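Local atomic coordinates of HTH-type transcriptional repressor NemR (Escherichia coli, PDB entry 4YZE), a protein that represses transcription of the nemRA-gloA operon by binding the NemR box and takes part in the response to electrophiles and reactive chlorine species. Residues Y69-R72 with L73-L77; I88-Y91 with Y92-L96; L139-A142 with L143-G146; L189-V192 with K193-A197. The protein carries 5 engineered substitutions. One frame throughout, in Å; residues are numbered along the deposited sequence.

The four contacts are stretches of about two helical turns on four different helices, in chain order: contact 1 on helix 54-79, contact 2 on helix 84-97, contact 3 on helix 122-148 and contact 4 at the C-terminal end of helix 183-195. Contact 2 is the hub: its centre lies about 12 Å from that of contact 1, 15 Å from contact 3 and 11 Å from contact 4, and its side chains touch all three. Contacts 1 and 4 do not meet, their nearest atoms being about 10 Å apart. Helix 84-97 thus packs against the three other helices in the helical core of a TetR-family repressor, with contact 4 reaching the second subunit.

Contact 1 of 4, residues Y69-R72 with L73-L77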
ATOM      1  N   TYR A  69     -10.712   3.868 -15.375  1.00 51.53           N
ATOM      2  CA  TYR A  69     -10.583   4.537 -14.076  1.00 50.79           C
ATOM      3  C   TYR A  69     -10.172   5.997 -14.247  1.00 46.62           C
ATOM      4  O   TYR A  69     -10.615   6.872 -13.505  1.00 44.55           O
ATOM      5  CB  TYR A  69      -9.552   3.823 -13.195  1.00 44.92           C
ATOM      6  CG  TYR A  69      -9.472   4.358 -11.774  1.00 46.23           C
ATOM      7  CD1 TYR A  69     -10.385   3.956 -10.801  1.00 57.13           C
ATOM      8  CD2 TYR A  69      -8.494   5.263 -11.403  1.00 49.75           C
ATOM      9  CE1 TYR A  69     -10.316   4.447  -9.499  1.00 51.17           C
ATOM     10  CE2 TYR A  69      -8.422   5.764 -10.105  1.00 42.84           C
ATOM     11  CZ  TYR A  69      -9.327   5.353  -9.166  1.00 48.50           C
ATOM     12  OH  TYR A  69      -9.235   5.845  -7.886  1.00 54.28           O
ATOM     13  N   HIS A  70      -9.301   6.243 -15.217  1.00 44.72           N
ATOM     14  CA  HIS A  70      -8.838   7.597 -15.493  1.00 51.88           C
ATOM     15  C   HIS A  70     -10.025   8.463 -15.928  1.00 53.20           C
ATOM     16  O   HIS A  70     -10.117   9.631 -15.547  1.00 46.03           O
ATOM     17  CB  HIS A  70      -7.746   7.576 -16.564  1.00 49.88           C
ATOM     18  CG  HIS A  70      -7.131   8.915 -16.838  1.00 61.98           C
ATOM     19  ND1 HIS A  70      -6.052   9.402 -16.129  1.00 59.97           N
ATOM     20  CD2 HIS A  70      -7.432   9.863 -17.760  1.00 62.34           C
ATOM     21  CE1 HIS A  70      -5.715  10.589 -16.601  1.00 60.13           C
ATOM     22  NE2 HIS A  70      -6.542  10.894 -17.588  1.00 59.03           N
ATOM     23  N   GLN A  71     -10.934   7.871 -16.700  1.00 50.83           N
ATOM     24  CA  GLN A  71     -12.093   8.587 -17.224  1.00 57.10           C
ATOM     25  C   GLN A  71     -13.074   8.887 -16.091  1.00 54.51           C
ATOM     26  O   GLN A  71     -13.496  10.036 -15.926  1.00 50.71           O
ATOM     27  CB  GLN A  71     -12.770   7.780 -18.342  1.00 60.23           C
ATOM     28  CG  GLN A  71     -13.713   8.586 -19.240  1.00 69.90           C
ATOM     29  CD  GLN A  71     -13.006   9.707 -20.001  1.00 78.51           C
ATOM     30  OE1 GLN A  71     -13.042  10.869 -19.591  1.00 77.24           O
ATOM     31  NE2 GLN A  71     -12.362   9.361 -21.116  1.00 81.48           N
ATOM     32  N   ARG A  72     -13.422   7.864 -15.306  1.00 46.71           N
ATOM     33  CA  ARG A  72     -14.268   8.084 -14.131  1.00 51.89           C
ATOM     34  C   ARG A  72     -13.726   9.221 -13.258  1.00 47.39           C
ATOM     35  O   ARG A  72     -14.456  10.148 -12.905  1.00 51.79           O
ATOM     36  CB  ARG A  72     -14.382   6.817 -13.288  1.00 57.08           C
ATOM     37  CG  ARG A  72     -15.415   5.819 -13.764  1.00 66.34           C
ATOM     38  CD  ARG A  72     -15.712   4.787 -12.673  1.00 73.21           C
ATOM     39  NE  ARG A  72     -14.533   3.993 -12.324  1.00 75.38           N
ATOM     40  CZ  ARG A  72     -14.078   2.974 -13.053  1.00 70.54           C
ATOM     41  NH1 ARG A  72     -14.691   2.631 -14.181  1.00 68.31           N
ATOM     42  NH2 ARG A  72     -13.007   2.297 -12.662  1.00 62.85           N
ATOM     43  N   LEU A  73     -12.440   9.142 -12.926  1.00 39.04           N
ATOM     44  CA  LEU A  73     -11.781  10.142 -12.095  1.00 41.55           C
ATOM     45  C   LEU A  73     -11.819  11.530 -12.754  1.00 47.22           C
ATOM     46  O   LEU A  73     -11.999  12.530 -12.069  1.00 47.49           O
ATOM     47  CB  LEU A  73     -10.333   9.731 -11.835  1.00 46.13           C
ATOM     48  CG  LEU A  73      -9.683  10.064 -10.484  1.00 52.68           C
ATOM     49  CD1 LEU A  73      -8.238  10.495 -10.656  1.00 47.64           C
ATOM     50  CD2 LEU A  73     -10.465  11.086  -9.665  1.00 42.85           C
ATOM     51  N   THR A  74     -11.648  11.582 -14.077  1.00 44.28           N
ATOM     52  CA  THR A  74     -11.709  12.845 -14.808  1.00 51.44           C
ATOM     53  C   THR A  74     -13.086  13.489 -14.656  1.00 54.93           C
ATOM     54  O   THR A  74     -13.190  14.679 -14.365  1.00 51.03           O
ATOM     55  CB  THR A  74     -11.416  12.675 -16.311  1.00 55.69           C
ATOM     56  OG1 THR A  74     -10.113  12.113 -16.495  1.00 55.32           O
ATOM     57  CG2 THR A  74     -11.468  14.038 -17.009  1.00 60.69           C
ATOM     58  N   GLU A  75     -14.135  12.697 -14.851  1.00 57.43           N
ATOM     59  CA  GLU A  75     -15.496  13.194 -14.715  1.00 65.37           C
ATOM     60  C   GLU A  75     -15.749  13.688 -13.297  1.00 66.20           C
ATOM     61  O   GLU A  75     -16.427  14.697 -13.096  1.00 49.54           O
ATOM     62  CB  GLU A  75     -16.498  12.104 -15.098  1.00 70.61           C
ATOM     63  CG  GLU A  75     -16.276  11.555 -16.504  1.00 80.85           C
ATOM     64  CD  GLU A  75     -17.268  10.471 -16.890  1.00 90.76           C
ATOM     65  OE1 GLU A  75     -17.048   9.292 -16.524  1.00 90.07           O
ATOM     66  OE2 GLU A  75     -18.263  10.802 -17.573  1.00 98.04           O
ATOM     67  N   LEU A  76     -15.196  12.980 -12.316  1.00 58.41           N
ATOM     68  CA  LEU A  76     -15.374  13.356 -10.917  1.00 59.06           C
ATOM     69  C   LEU A  76     -14.720  14.710 -10.637  1.00 56.80           C
ATOM     70  O   LEU A  76     -15.324  15.579 -10.014  1.00 59.66           O
ATOM     71  CB  LEU A  76     -14.765  12.291 -10.003  1.00 62.97           C
ATOM     72  CG  LEU A  76     -15.318  12.023  -8.600  1.00 70.10           C
ATOM     73  CD1 LEU A  76     -14.199  11.563  -7.682  1.00 66.91           C
ATOM     74  CD2 LEU A  76     -16.044  13.223  -7.995  1.00 76.93           C
ATOM     75  N   LEU A  77     -13.490  14.888 -11.110  1.00 53.89           N
ATOM     76  CA  LEU A  77     -12.711  16.074 -10.767  1.00 55.52           C
ATOM     77  C   LEU A  77     -12.960  17.284 -11.666  1.00 60.06           C
ATOM     78  O   LEU A  77     -12.849  18.424 -11.211  1.00 56.31           O
ATOM     79  CB  LEU A  77     -11.222  15.737 -10.754  1.00 45.03           C
ATOM     80  CG  LEU A  77     -10.840  14.702  -9.706  1.00 43.89           C
ATOM     81  CD1 LEU A  77      -9.349  14.457  -9.753  1.00 39.56           C
ATOM     82  CD2 LEU A  77     -11.288  15.150  -8.310  1.00 37.71           C
TER
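Leu73 sits one turn after Tyr69 on helix 54-79 and is tied to it through the backbone, Leu73 N giving its hydrogen to Tyr69 O at 3.0 Å. Their side chains meet more loosely: Leu73 CG stands 4.5 Å from Tyr69 CE2, obliquely to the ring. Arg72 turns back along the helix. With CG anti to its carbonyl carbon (chi1 -82°) and a bend at chi3, its guanidinium lays one face over Tyr69 CA, while Arg72 O accepts from Leu76 N at 3.0 Å. Thr74 places OG1 beside its own backbone N, from where it donates to His70 O at 2.7 Å, and Thr74 N reaches the same oxygen at 2.9 Å from the opposite face of the carbonyl plane, so two bonds grip His70 O. Leu73 and Tyr69 pack on Tyr91 of helix 84-97, and His70 and Thr74 touch Leu138 of helix 122-148. The side chain of Tyr69 lies about 6 Å from that of Cys108, which is central to the response to reactive chlorine species. This is regular i to i+4 alpha-helical hydrogen bonding with a threonine hydroxyl bonded back to the main chain, on the helix that follows the helix-turn-helix region of a TetR-type repressor.

Contact 2 of 4, residues I88-Y91 with Y92-L96; sequences ILAY and YQQTL
Tyr91 and Tyr92, neighbours in sequence, set their rings in a T-shaped pair: the edge of Tyr91 points at the face of Tyr92, with centroids 5.2 Å apart and planes at 75°. Tyr91 CD2 makes the approach, 3.8 Å from Tyr92 CE2 and displaced toward the rim of that ring. The two first torsions bring this about, Tyr91 CG being anti to its backbone N (chi1 170°) and Tyr92 CG anti to its carbonyl carbon. This is the close-packed side. Tyr91 also stacks with Trp169 of helix 158-179 and touches Leu139 of helix 122-148, while Tyr92 OH is hydrogen-bonded to Leu165 O. Thr95 adds a polar link on this side: its OG1 donates to Tyr91 O at 2.8 Å and is also hydrogen-bonded to Trp169 NE1. Thr95 N comes to Tyr91 O from the other face of the carbonyl plane at a longer 3.3 Å, which leaves the oxygen held from two sides.

The flank formed by Ala90, Gln93 and Gln94 is looser and partly exposed. Here the backbone does most of the joining, Gln94 N to Ala90 O at 2.7 Å and Gln93 N to Leu89 O at 2.9 Å, and the nearest approach between two side chains on this flank is Ala90 CB to Gln94 OE1 at 4.2 Å. Leu76 of helix 54-79 rests on Ala90 and Gln94. Helix 84-97 thus lies among helices 54-79, 122-148, 158-179 and 183-195, its tyrosines in the tight part, as in the helical C-terminal domain of TetR-family proteins.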
ATOM      1  N   ILE A  88     -12.334  16.876  -4.747  1.00 44.35           N
ATOM      2  CA  ILE A  88     -11.237  16.139  -4.147  1.00 48.29           C
ATOM      3  C   ILE A  88     -11.701  15.306  -2.949  1.00 52.07           C
ATOM      4  O   ILE A  88     -11.333  14.126  -2.841  1.00 48.75           O
ATOM      5  CB  ILE A  88     -10.084  17.067  -3.784  1.00 47.64           C
ATOM      6  CG1 ILE A  88      -9.394  17.513  -5.069  1.00 40.68           C
ATOM      7  CG2 ILE A  88      -9.080  16.364  -2.884  1.00 50.15           C
ATOM      8  CD1 ILE A  88      -8.426  18.655  -4.882  1.00 37.45           C
ATOM      9  N   LEU A  89     -12.523  15.887  -2.072  1.00 41.61           N
ATOM     10  CA  LEU A  89     -13.026  15.135  -0.935  1.00 45.22           C
ATOM     11  C   LEU A  89     -13.849  13.939  -1.415  1.00 46.16           C
ATOM     12  O   LEU A  89     -13.853  12.884  -0.778  1.00 45.52           O
ATOM     13  CB  LEU A  89     -13.859  16.021  -0.005  1.00 50.21           C
ATOM     14  CG  LEU A  89     -13.096  17.194   0.609  1.00 51.50           C
ATOM     15  CD1 LEU A  89     -13.959  17.954   1.589  1.00 54.46           C
ATOM     16  CD2 LEU A  89     -11.820  16.732   1.285  1.00 54.38           C
ATOM     17  N   ALA A  90     -14.534  14.103  -2.544  1.00 44.95           N
ATOM     18  CA  ALA A  90     -15.401  13.052  -3.057  1.00 50.78           C
ATOM     19  C   ALA A  90     -14.579  11.822  -3.490  1.00 53.16           C
ATOM     20  O   ALA A  90     -15.047  10.683  -3.406  1.00 48.56           O
ATOM     21  CB  ALA A  90     -16.254  13.582  -4.199  1.00 42.86           C
ATOM     22  N   TYR A  91     -13.356  12.076  -3.948  1.00 50.93           N
ATOM     23  CA  TYR A  91     -12.414  11.028  -4.305  1.00 53.68           C
ATOM     24  C   TYR A  91     -12.204  10.128  -3.108  1.00 51.05           C
ATOM     25  O   TYR A  91     -12.275   8.905  -3.232  1.00 47.79           O
ATOM     26  CB  TYR A  91     -11.095  11.662  -4.756  1.00 50.69           C
ATOM     27  CG  TYR A  91      -9.893  10.745  -4.943  1.00 51.58           C
ATOM     28  CD1 TYR A  91      -9.857   9.789  -5.958  1.00 43.39           C
ATOM     29  CD2 TYR A  91      -8.758  10.899  -4.149  1.00 54.91           C
ATOM     30  CE1 TYR A  91      -8.730   8.981  -6.146  1.00 48.36           C
ATOM     31  CE2 TYR A  91      -7.641  10.105  -4.317  1.00 50.83           C
ATOM     32  CZ  TYR A  91      -7.622   9.146  -5.319  1.00 53.10           C
ATOM     33  OH  TYR A  91      -6.483   8.364  -5.478  1.00 43.00           O
ATOM     34  N   TYR A  92     -11.970  10.710  -1.938  1.00 37.60           N
ATOM     35  CA  TYR A  92     -11.849   9.864  -0.761  1.00 38.19           C
ATOM     36  C   TYR A  92     -13.185   9.290  -0.301  1.00 44.20           C
ATOM     37  O   TYR A  92     -13.229   8.175   0.231  1.00 42.47           O
ATOM     38  CB  TYR A  92     -11.150  10.593   0.374  1.00 47.76           C
ATOM     39  CG  TYR A  92      -9.690  10.833   0.126  1.00 46.82           C
ATOM     40  CD1 TYR A  92      -8.730   9.896   0.503  1.00 44.01           C
ATOM     41  CD2 TYR A  92      -9.264  12.005  -0.470  1.00 36.07           C
ATOM     42  CE1 TYR A  92      -7.371  10.126   0.270  1.00 40.55           C
ATOM     43  CE2 TYR A  92      -7.924  12.240  -0.708  1.00 37.25           C
ATOM     44  CZ  TYR A  92      -6.983  11.305  -0.326  1.00 38.15           C
ATOM     45  OH  TYR A  92      -5.654  11.559  -0.558  1.00 39.58           O
ATOM     46  N   GLN A  93     -14.271  10.048  -0.467  1.00 42.98           N
ATOM     47  CA  GLN A  93     -15.576   9.570  -0.000  1.00 48.24           C
ATOM     48  C   GLN A  93     -16.047   8.385  -0.849  1.00 44.13           C
ATOM     49  O   GLN A  93     -16.603   7.419  -0.328  1.00 45.07           O
ATOM     50  CB  GLN A  93     -16.613  10.703   0.008  1.00 44.78           C
ATOM     51  CG  GLN A  93     -18.010  10.299   0.475  1.00 47.43           C
ATOM     52  CD  GLN A  93     -18.062   9.860   1.930  1.00 64.66           C
ATOM     53  OE1 GLN A  93     -18.469   8.735   2.241  1.00 68.26           O
ATOM     54  NE2 GLN A  93     -17.659  10.749   2.831  1.00 66.01           N
ATOM     55  N   GLN A  94     -15.804   8.458  -2.156  1.00 45.70           N
ATOM     56  CA  GLN A  94     -16.111   7.343  -3.060  1.00 56.07           C
ATOM     57  C   GLN A  94     -15.300   6.088  -2.707  1.00 47.75           C
ATOM     58  O   GLN A  94     -15.810   4.974  -2.750  1.00 45.93           O
ATOM     59  CB  GLN A  94     -15.805   7.739  -4.505  1.00 64.70           C
ATOM     60  CG  GLN A  94     -16.953   7.531  -5.482  1.00 78.96           C
ATOM     61  CD  GLN A  94     -17.499   8.846  -6.022  1.00 89.83           C
ATOM     62  OE1 GLN A  94     -17.770   9.777  -5.260  1.00 94.98           O
ATOM     63  NE2 GLN A  94     -17.654   8.930  -7.341  1.00 90.07           N
ATOM     64  N   THR A  95     -14.030   6.289  -2.372  1.00 45.76           N
ATOM     65  CA  THR A  95     -13.170   5.198  -1.951  1.00 54.54           C
ATOM     66  C   THR A  95     -13.786   4.532  -0.737  1.00 52.60           C
ATOM     67  O   THR A  95     -13.857   3.295  -0.669  1.00 48.19           O
ATOM     68  CB  THR A  95     -11.769   5.700  -1.593  1.00 58.04           C
ATOM     69  OG1 THR A  95     -11.183   6.334  -2.733  1.00 55.36           O
ATOM     70  CG2 THR A  95     -10.891   4.541  -1.150  1.00 64.47           C
ATOM     71  N   LEU A  96     -14.248   5.348   0.213  1.00 43.22           N
ATOM     72  CA  LEU A  96     -14.970   4.830   1.386  1.00 45.59           C
ATOM     73  C   LEU A  96     -16.188   3.998   1.003  1.00 57.38           C
ATOM     74  O   LEU A  96     -16.445   2.945   1.602  1.00 49.32           O
ATOM     75  CB  LEU A  96     -15.408   5.967   2.302  1.00 63.34           C
ATOM     76  CG  LEU A  96     -14.806   6.060   3.698  1.00 62.08           C
ATOM     77  CD1 LEU A  96     -15.313   7.299   4.426  1.00 61.86           C
ATOM     78  CD2 LEU A  96     -15.126   4.821   4.503  1.00 55.05           C
TER

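Contact 3 of 4, residues L139-A142 with L143-G146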
ATOM      1  N   LEU A 139      -5.323  14.660  -9.968  1.00 38.21           N
ATOM      2  CA  LEU A 139      -5.430  15.259  -8.639  1.00 36.86           C
ATOM      3  C   LEU A 139      -4.656  16.577  -8.581  1.00 35.14           C
ATOM      4  O   LEU A 139      -5.108  17.551  -7.972  1.00 36.75           O
ATOM      5  CB  LEU A 139      -4.901  14.292  -7.575  1.00 35.76           C
ATOM      6  CG  LEU A 139      -5.717  13.020  -7.336  1.00 38.03           C
ATOM      7  CD1 LEU A 139      -4.942  12.021  -6.477  1.00 35.84           C
ATOM      8  CD2 LEU A 139      -7.051  13.342  -6.696  1.00 39.12           C
ATOM      9  N   SER A 140      -3.495  16.592  -9.225  1.00 35.31           N
ATOM     10  CA  SER A 140      -2.638  17.769  -9.291  1.00 36.23           C
ATOM     11  C   SER A 140      -3.325  18.915 -10.014  1.00 49.13           C
ATOM     12  O   SER A 140      -3.271  20.061  -9.555  1.00 38.61           O
ATOM     13  CB  SER A 140      -1.341  17.437 -10.020  1.00 36.53           C
ATOM     14  OG  SER A 140      -0.428  18.497  -9.891  1.00 42.28           O
ATOM     15  N   GLN A 141      -3.968  18.610 -11.141  1.00 42.87           N
ATOM     16  CA  GLN A 141      -4.657  19.643 -11.903  1.00 46.86           C
ATOM     17  C   GLN A 141      -5.823  20.217 -11.082  1.00 48.59           C
ATOM     18  O   GLN A 141      -6.055  21.438 -11.083  1.00 46.39           O
ATOM     19  CB  GLN A 141      -5.131  19.092 -13.250  1.00 51.24           C
ATOM     20  CG  GLN A 141      -5.660  20.155 -14.203  1.00 59.74           C
ATOM     21  CD  GLN A 141      -4.635  21.255 -14.510  1.00 76.10           C
ATOM     22  OE1 GLN A 141      -3.635  21.011 -15.195  1.00 84.24           O
ATOM     23  NE2 GLN A 141      -4.881  22.474 -14.002  1.00 69.61           N
ATOM     24  N   ALA A 142      -6.529  19.338 -10.361  1.00 45.59           N
ATOM     25  CA  ALA A 142      -7.645  19.762  -9.504  1.00 41.20           C
ATOM     26  C   ALA A 142      -7.164  20.711  -8.421  1.00 41.94           C
ATOM     27  O   ALA A 142      -7.824  21.716  -8.126  1.00 41.29           O
ATOM     28  CB  ALA A 142      -8.344  18.551  -8.866  1.00 39.87           C
ATOM     29  N   LEU A 143      -6.025  20.386  -7.811  1.00 38.64           N
ATOM     30  CA  LEU A 143      -5.473  21.230  -6.761  1.00 45.64           C
ATOM     31  C   LEU A 143      -5.123  22.619  -7.311  1.00 51.16           C
ATOM     32  O   LEU A 143      -5.420  23.631  -6.673  1.00 47.77           O
ATOM     33  CB  LEU A 143      -4.257  20.579  -6.103  1.00 37.66           C
ATOM     34  CG  LEU A 143      -4.559  19.310  -5.284  1.00 43.63           C
ATOM     35  CD1 LEU A 143      -3.299  18.492  -5.109  1.00 35.35           C
ATOM     36  CD2 LEU A 143      -5.173  19.644  -3.920  1.00 39.14           C
ATOM     37  N   GLU A 144      -4.500  22.655  -8.488  1.00 41.27           N
ATOM     38  CA  GLU A 144      -4.070  23.910  -9.102  1.00 47.79           C
ATOM     39  C   GLU A 144      -5.293  24.756  -9.467  1.00 45.26           C
ATOM     40  O   GLU A 144      -5.351  25.941  -9.135  1.00 46.98           O
ATOM     41  CB  GLU A 144      -3.198  23.627 -10.330  1.00 43.76           C
ATOM     42  CG  GLU A 144      -2.781  24.857 -11.124  1.00 46.35           C
ATOM     43  CD  GLU A 144      -1.862  25.784 -10.351  1.00 61.26           C
ATOM     44  OE1 GLU A 144      -1.713  26.956 -10.768  1.00 64.76           O
ATOM     45  OE2 GLU A 144      -1.281  25.350  -9.334  1.00 54.31           O
ATOM     46  N   ASN A 145      -6.279  24.121 -10.104  1.00 45.16           N
ATOM     47  CA  ASN A 145      -7.548  24.770 -10.401  1.00 47.11           C
ATOM     48  C   ASN A 145      -8.180  25.380  -9.154  1.00 47.54           C
ATOM     49  O   ASN A 145      -8.696  26.496  -9.198  1.00 49.88           O
ATOM     50  CB  ASN A 145      -8.533  23.779 -11.026  1.00 47.61           C
ATOM     51  CG  ASN A 145      -8.137  23.371 -12.431  1.00 52.82           C
ATOM     52  OD1 ASN A 145      -7.394  24.078 -13.104  1.00 54.26           O
ATOM     53  ND2 ASN A 145      -8.646  22.229 -12.882  1.00 55.50           N
ATOM     54  N   GLY A 146      -8.152  24.622  -8.059  1.00 45.58           N
ATOM     55  CA  GLY A 146      -8.732  25.035  -6.797  1.00 46.00           C
ATOM     56  C   GLY A 146      -8.036  26.268  -6.251  1.00 47.30           C
ATOM     57  O   GLY A 146      -8.690  27.147  -5.671  1.00 49.09           O
TER
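Leu143 comes first, giving its N-H to Leu139 O at 3.0 Å, and its branch lies back over the same oxygen, CG 3.3 Å from Leu139 O. That position follows from the first torsion, which sets CG anti to the carbonyl carbon and beside the backbone N (chi1 -67°). Glu144 N then bonds Ser140 O at 3.1 Å; beyond CB the side chain leads away from this turn, its carboxylate lying close to the like-charged one of Glu148. Asn145 carries the polar side-chain contact. Its N-H meets Gln141 O at 2.9 Å in a nearly straight bond, and its amide turns back to the bent chain of Gln141, whose NE2 donates to Asn145 OD1 at 3.1 Å. The donor stands above the carbonyl plane of Asn145 rather than on a lone pair, and the two amide planes are 35° apart, so the link is a skewed one. A leucine in place of Asn145 would probably leave Gln141 NE2 without this acceptor and its amide freer to turn. Gly146 comes last, its N bonded to Ala142 O at 2.9 Å, and the helix continues beyond it. Around this part of helix 122-148, helix 84-97 packs through Ile88 against Ala142 and Leu143 and through Tyr84 against Asn145, while Pro158 and Ala162 of helix 158-179 cover Ser140.

Contact 4 of 4, residues L189-V192 with K193-A197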
ATOM      1  N   LEU A 189      -9.744  10.539   5.022  1.00 29.08           N
ATOM      2  CA  LEU A 189     -10.698  11.550   4.572  1.00 34.68           C
ATOM      3  C   LEU A 189     -10.672  12.733   5.528  1.00 36.82           C
ATOM      4  O   LEU A 189     -10.633  13.878   5.083  1.00 34.30           O
ATOM      5  CB  LEU A 189     -12.122  10.978   4.529  1.00 38.57           C
ATOM      6  CG  LEU A 189     -13.199  11.546   3.595  1.00 47.07           C
ATOM      7  CD1 LEU A 189     -14.607  11.362   4.161  1.00 42.26           C
ATOM      8  CD2 LEU A 189     -12.982  12.989   3.218  1.00 34.71           C
ATOM      9  N   ALA A 190     -10.701  12.464   6.831  1.00 36.21           N
ATOM     10  CA  ALA A 190     -10.745  13.557   7.803  1.00 40.42           C
ATOM     11  C   ALA A 190      -9.453  14.375   7.739  1.00 41.40           C
ATOM     12  O   ALA A 190      -9.478  15.593   7.906  1.00 43.42           O
ATOM     13  CB  ALA A 190     -10.993  13.035   9.207  1.00 40.61           C
ATOM     14  N   HIS A 191      -8.328  13.712   7.470  1.00 39.17           N
ATOM     15  CA  HIS A 191      -7.057  14.434   7.408  1.00 41.15           C
ATOM     16  C   HIS A 191      -6.946  15.293   6.132  1.00 40.00           C
ATOM     17  O   HIS A 191      -6.439  16.434   6.177  1.00 40.48           O
ATOM     18  CB  HIS A 191      -5.883  13.478   7.599  1.00 32.39           C
ATOM     19  CG  HIS A 191      -4.536  14.083   7.346  1.00 43.15           C
ATOM     20  ND1 HIS A 191      -3.806  14.721   8.327  1.00 51.61           N
ATOM     21  CD2 HIS A 191      -3.762  14.092   6.236  1.00 48.99           C
ATOM     22  CE1 HIS A 191      -2.652  15.122   7.824  1.00 49.36           C
ATOM     23  NE2 HIS A 191      -2.597  14.749   6.556  1.00 53.85           N
ATOM     24  N   VAL A 192      -7.450  14.772   5.015  1.00 34.34           N
ATOM     25  CA  VAL A 192      -7.509  15.553   3.781  1.00 40.28           C
ATOM     26  C   VAL A 192      -8.363  16.821   3.952  1.00 42.34           C
ATOM     27  O   VAL A 192      -7.990  17.907   3.466  1.00 42.81           O
ATOM     28  CB  VAL A 192      -8.035  14.712   2.611  1.00 39.80           C
ATOM     29  CG1 VAL A 192      -8.219  15.569   1.367  1.00 29.34           C
ATOM     30  CG2 VAL A 192      -7.084  13.541   2.319  1.00 37.74           C
ATOM     31  N   LYS A 193      -9.499  16.681   4.639  1.00 38.96           N
ATOM     32  CA  LYS A 193     -10.377  17.822   4.928  1.00 45.12           C
ATOM     33  C   LYS A 193      -9.635  18.941   5.628  1.00 43.22           C
ATOM     34  O   LYS A 193      -9.936  20.115   5.427  1.00 42.68           O
ATOM     35  CB  LYS A 193     -11.550  17.404   5.814  1.00 50.33           C
ATOM     36  CG  LYS A 193     -12.753  16.865   5.055  1.00 59.21           C
ATOM     37  CD  LYS A 193     -13.852  16.397   6.014  1.00 60.06           C
ATOM     38  CE  LYS A 193     -14.983  15.741   5.240  1.00 62.36           C
ATOM     39  NZ  LYS A 193     -15.932  15.007   6.126  1.00 67.53           N
ATOM     40  N   ASN A 194      -8.666  18.578   6.459  1.00 45.52           N
ATOM     41  CA  ASN A 194      -7.920  19.577   7.214  1.00 53.25           C
ATOM     42  C   ASN A 194      -6.726  20.125   6.414  1.00 51.81           C
ATOM     43  O   ASN A 194      -6.354  21.282   6.551  1.00 51.52           O
ATOM     44  CB  ASN A 194      -7.462  18.980   8.547  1.00 60.94           C
ATOM     45  CG  ASN A 194      -6.979  20.032   9.524  1.00 77.72           C
ATOM     46  OD1 ASN A 194      -5.784  20.125   9.818  1.00 77.48           O
ATOM     47  ND2 ASN A 194      -7.908  20.839  10.030  1.00 86.29           N
ATOM     48  N   ILE A 195      -6.141  19.287   5.565  1.00 48.50           N
ATOM     49  CA  ILE A 195      -4.953  19.664   4.801  1.00 43.60           C
ATOM     50  C   ILE A 195      -5.319  20.507   3.578  1.00 40.29           C
ATOM     51  O   ILE A 195      -4.645  21.492   3.270  1.00 43.21           O
ATOM     52  CB  ILE A 195      -4.153  18.405   4.372  1.00 59.97           C
ATOM     53  CG1 ILE A 195      -3.517  17.753   5.597  1.00 58.47           C
ATOM     54  CG2 ILE A 195      -3.079  18.766   3.384  1.00 50.17           C
ATOM     55  CD1 ILE A 195      -2.778  18.758   6.478  1.00 58.45           C
ATOM     56  N   ILE A 196      -6.365  20.085   2.866  1.00 41.38           N
ATOM     57  CA  ILE A 196      -6.886  20.820   1.719  1.00 40.45           C
ATOM     58  C   ILE A 196      -8.063  21.623   2.250  1.00 48.48           C
ATOM     59  O   ILE A 196      -9.195  21.125   2.278  1.00 46.04           O
ATOM     60  CB  ILE A 196      -7.364  19.867   0.576  1.00 35.10           C
ATOM     61  CG1 ILE A 196      -6.279  18.851   0.227  1.00 34.62           C
ATOM     62  CG2 ILE A 196      -7.782  20.673  -0.668  1.00 38.83           C
ATOM     63  CD1 ILE A 196      -4.941  19.454  -0.205  1.00 37.88           C
ATOM     64  N   ALA A 197      -7.788  22.852   2.696  1.00 49.24           N
ATOM     65  CA  ALA A 197      -8.771  23.637   3.447  1.00 46.71           C
ATOM     66  C   ALA A 197      -9.527  24.624   2.587  1.00 52.37           C
ATOM     67  O   ALA A 197      -9.103  24.981   1.489  1.00 52.63           O
ATOM     68  CB  ALA A 197      -8.105  24.384   4.603  1.00 47.11           C
TER
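His191 and Ile195 meet in a CH-pi contact on the last turn of helix 183-195, the closing helix of a TetR-type C-terminal domain. Ile195 CG1 lies over one face of the imidazole, offset toward the rim, 3.6 Å from the ring centroid. With His191 CG anti to its backbone N (chi1 171°), the ring reaches this neighbour. A serine in place of His191 would probably leave Ile195 CG1 without its aromatic face and open a gap beside Val164 of the second subunit, on which His191 packs. Ile195 also packs on Ile195 of the second subunit.

Apolar packing comes from two further pairs. Val192 CG1 lies 4.0 Å from Ile196 CG1; Val192 touches Leu165 and Ile196 touches Gln161 of helix 158-179. Lys193 CE lies 4.0 Å from Leu189 CD2.

In the backbone, Lys193 N to Leu189 O and Ile195 N to His191 O are ordinary helical bonds, whereas Asn194 N is shared weakly between Ala190 O and His191 O. Ile196 is the first residue to leave helical angles, yet its N still bonds Val192 O at 2.8 Å. Buried His191 NE2 has no polar partner in the model; Ile195 CG1 stands 3.3 Å from it.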